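Local coordinates for AAA family ATPase (PDB 2W2U), which acts as an AAA ATPase in archaeal cell division and binds ESCRT-III through its N-terminal MIT domain, the part in this structure, at residues N41-I46 against R74-L79. Numbering follows the deposited sequence.
Sequences NYKKAI and RRIEVL
The phenol ring of Tyr42 has Arg75 over one face, where CB sits 4.1 Å above the ring plane and is offset toward the rim, while Leu79 comes to the ring's edge near that plane, its CD1 3.8 Å from Tyr42 CE2; the ring of Tyr72 also meets it, tilted from its plane. The Tyr42 ring lies in the seam between helix 35-55 and helix 62-81, an antiparallel pair within the three-helix bundle of the MIT domain; the two short segments run at 157° to each other, with their axes 10.3 Å apart. CG of Arg75 stands anti to the backbone N (chi1 -170°), which brings this methylene within 3.6 Å of Tyr42 CE2. The chain then bends at chi2, and the guanidinium plane ends up steeply turned from the ring, at 77°, rather than stacked on it. Both polar ends meet on helix 11-31: Asp30 OD2 accepts a hydrogen bond from Tyr42 OH and forms a salt bridge with Arg75 NE, so all three helices are joined here. An apolar side chain of the bound peptide packs on Tyr42, and one on Arg75, so this seam borders the peptide-binding surface. A leucine in place of Tyr42 would probably leave Asp30 without its hydroxyl partner and Arg75 CB and CG without the ring they pack on. Ile76 reaches across from helix 62-81 to the base of the Tyr42 side chain and also touches Ile39. Ile46 borders it more loosely, CD1 lying 4.4 Å from Ile76 CG1. On the outer side the aliphatic part of Lys43 crosses Ile76 at about a right angle; its NZ stays 5.7 Å from Glu77 OE2, too far for a salt bridge. The closest approach is made by the Ile76 methyl CD1, which meets Tyr42 CB at 3.3 Å.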
# COMPACT_ATOMS: atom_id res chain seq x y z
N ASN A 41 -3.13 8.58 -0.35
CA ASN A 41 -2.58 7.55 -1.21
C ASN A 41 -2.26 6.23 -0.48
O ASN A 41 -2.48 5.16 -1.04
CB ASN A 41 -1.38 8.11 -1.98
CG ASN A 41 -1.81 8.97 -3.16
OD1 ASN A 41 -2.31 8.45 -4.15
ND2 ASN A 41 -1.62 10.29 -3.05
N TYR A 42 -1.77 6.32 0.76
CA TYR A 42 -1.57 5.15 1.61
C TYR A 42 -2.91 4.42 1.84
O TYR A 42 -2.98 3.19 1.74
CB TYR A 42 -0.97 5.54 2.97
CG TYR A 42 0.53 5.81 3.01
CD1 TYR A 42 1.45 4.87 2.52
CD2 TYR A 42 1.03 6.97 3.58
CE1 TYR A 42 2.83 5.11 2.57
CE2 TYR A 42 2.40 7.23 3.64
CZ TYR A 42 3.29 6.30 3.14
OH TYR A 42 4.63 6.56 3.20
N LYS A 43 -3.96 5.19 2.15
CA LYS A 43 -5.29 4.62 2.40
C LYS A 43 -5.82 3.90 1.16
O LYS A 43 -6.47 2.86 1.27
CB LYS A 43 -6.29 5.70 2.82
CG LYS A 43 -6.11 6.23 4.22
CD LYS A 43 -7.32 7.07 4.62
CE LYS A 43 -7.06 7.86 5.89
NZ LYS A 43 -7.12 7.04 7.12
N LYS A 44 -5.54 4.47 -0.01
CA LYS A 44 -5.99 3.91 -1.28
C LYS A 44 -5.22 2.64 -1.63
O LYS A 44 -5.77 1.72 -2.23
CB LYS A 44 -5.91 4.95 -2.40
CG LYS A 44 -7.03 6.00 -2.32
CD LYS A 44 -6.89 7.07 -3.39
CE LYS A 44 -7.97 8.16 -3.25
NZ LYS A 44 -9.37 7.64 -3.36
N ALA A 45 -3.94 2.61 -1.26
CA ALA A 45 -3.13 1.40 -1.38
C ALA A 45 -3.64 0.31 -0.43
O ALA A 45 -3.76 -0.86 -0.82
CB ALA A 45 -1.67 1.71 -1.11
N ILE A 46 -3.95 0.70 0.81
CA ILE A 46 -4.51 -0.21 1.82
C ILE A 46 -5.82 -0.85 1.33
O ILE A 46 -5.98 -2.07 1.39
CB ILE A 46 -4.72 0.48 3.19
CG1 ILE A 46 -3.38 0.73 3.88
CG2 ILE A 46 -5.63 -0.37 4.11
CD1 ILE A 46 -3.41 1.81 4.97
N ARG A 74 0.52 2.04 9.88
CA ARG A 74 1.40 2.63 10.89
C ARG A 74 1.97 3.98 10.46
O ARG A 74 2.15 4.87 11.29
CB ARG A 74 2.52 1.67 11.27
CG ARG A 74 2.23 0.80 12.47
CD ARG A 74 3.36 -0.21 12.67
NE ARG A 74 3.04 -1.49 12.04
CZ ARG A 74 3.90 -2.25 11.38
NH1 ARG A 74 5.16 -1.87 11.22
NH2 ARG A 74 3.50 -3.39 10.86
N ARG A 75 2.27 4.12 9.17
CA ARG A 75 2.73 5.42 8.65
C ARG A 75 1.61 6.48 8.67
O ARG A 75 1.87 7.65 8.95
CB ARG A 75 3.37 5.29 7.27
CG ARG A 75 4.08 6.57 6.79
CD ARG A 75 5.26 6.96 7.70
NE ARG A 75 5.86 8.22 7.25
CZ ARG A 75 6.82 8.89 7.88
NH1 ARG A 75 7.35 8.43 9.01
NH2 ARG A 75 7.26 10.03 7.36
N ILE A 76 0.38 6.05 8.37
CA ILE A 76 -0.81 6.90 8.50
C ILE A 76 -0.92 7.47 9.91
O ILE A 76 -1.14 8.67 10.08
CB ILE A 76 -2.13 6.14 8.20
CG1 ILE A 76 -2.15 5.56 6.78
CG2 ILE A 76 -3.35 7.04 8.49
CD1 ILE A 76 -2.63 6.49 5.72
N GLU A 77 -0.78 6.61 10.91
CA GLU A 77 -0.94 7.00 12.31
C GLU A 77 0.12 7.99 12.77
O GLU A 77 -0.17 8.87 13.57
CB GLU A 77 -1.01 5.77 13.23
CG GLU A 77 -2.30 4.93 13.07
CD GLU A 77 -3.58 5.80 13.01
OE1 GLU A 77 -3.95 6.40 14.05
OE2 GLU A 77 -4.21 5.88 11.93
N VAL A 78 1.33 7.86 12.24
CA VAL A 78 2.38 8.86 12.46
C VAL A 78 2.02 10.20 11.80
O VAL A 78 1.98 11.24 12.47
CB VAL A 78 3.77 8.36 11.98
CG1 VAL A 78 4.84 9.43 12.22
CG2 VAL A 78 4.16 7.05 12.70
N LEU A 79 1.74 10.17 10.49
CA LEU A 79 1.50 11.41 9.71
C LEU A 79 0.25 12.19 10.14
O LEU A 79 0.22 13.41 10.05
CB LEU A 79 1.45 11.10 8.21
CG LEU A 79 2.72 10.58 7.54
CD1 LEU A 79 2.42 10.09 6.12
CD2 LEU A 79 3.82 11.63 7.52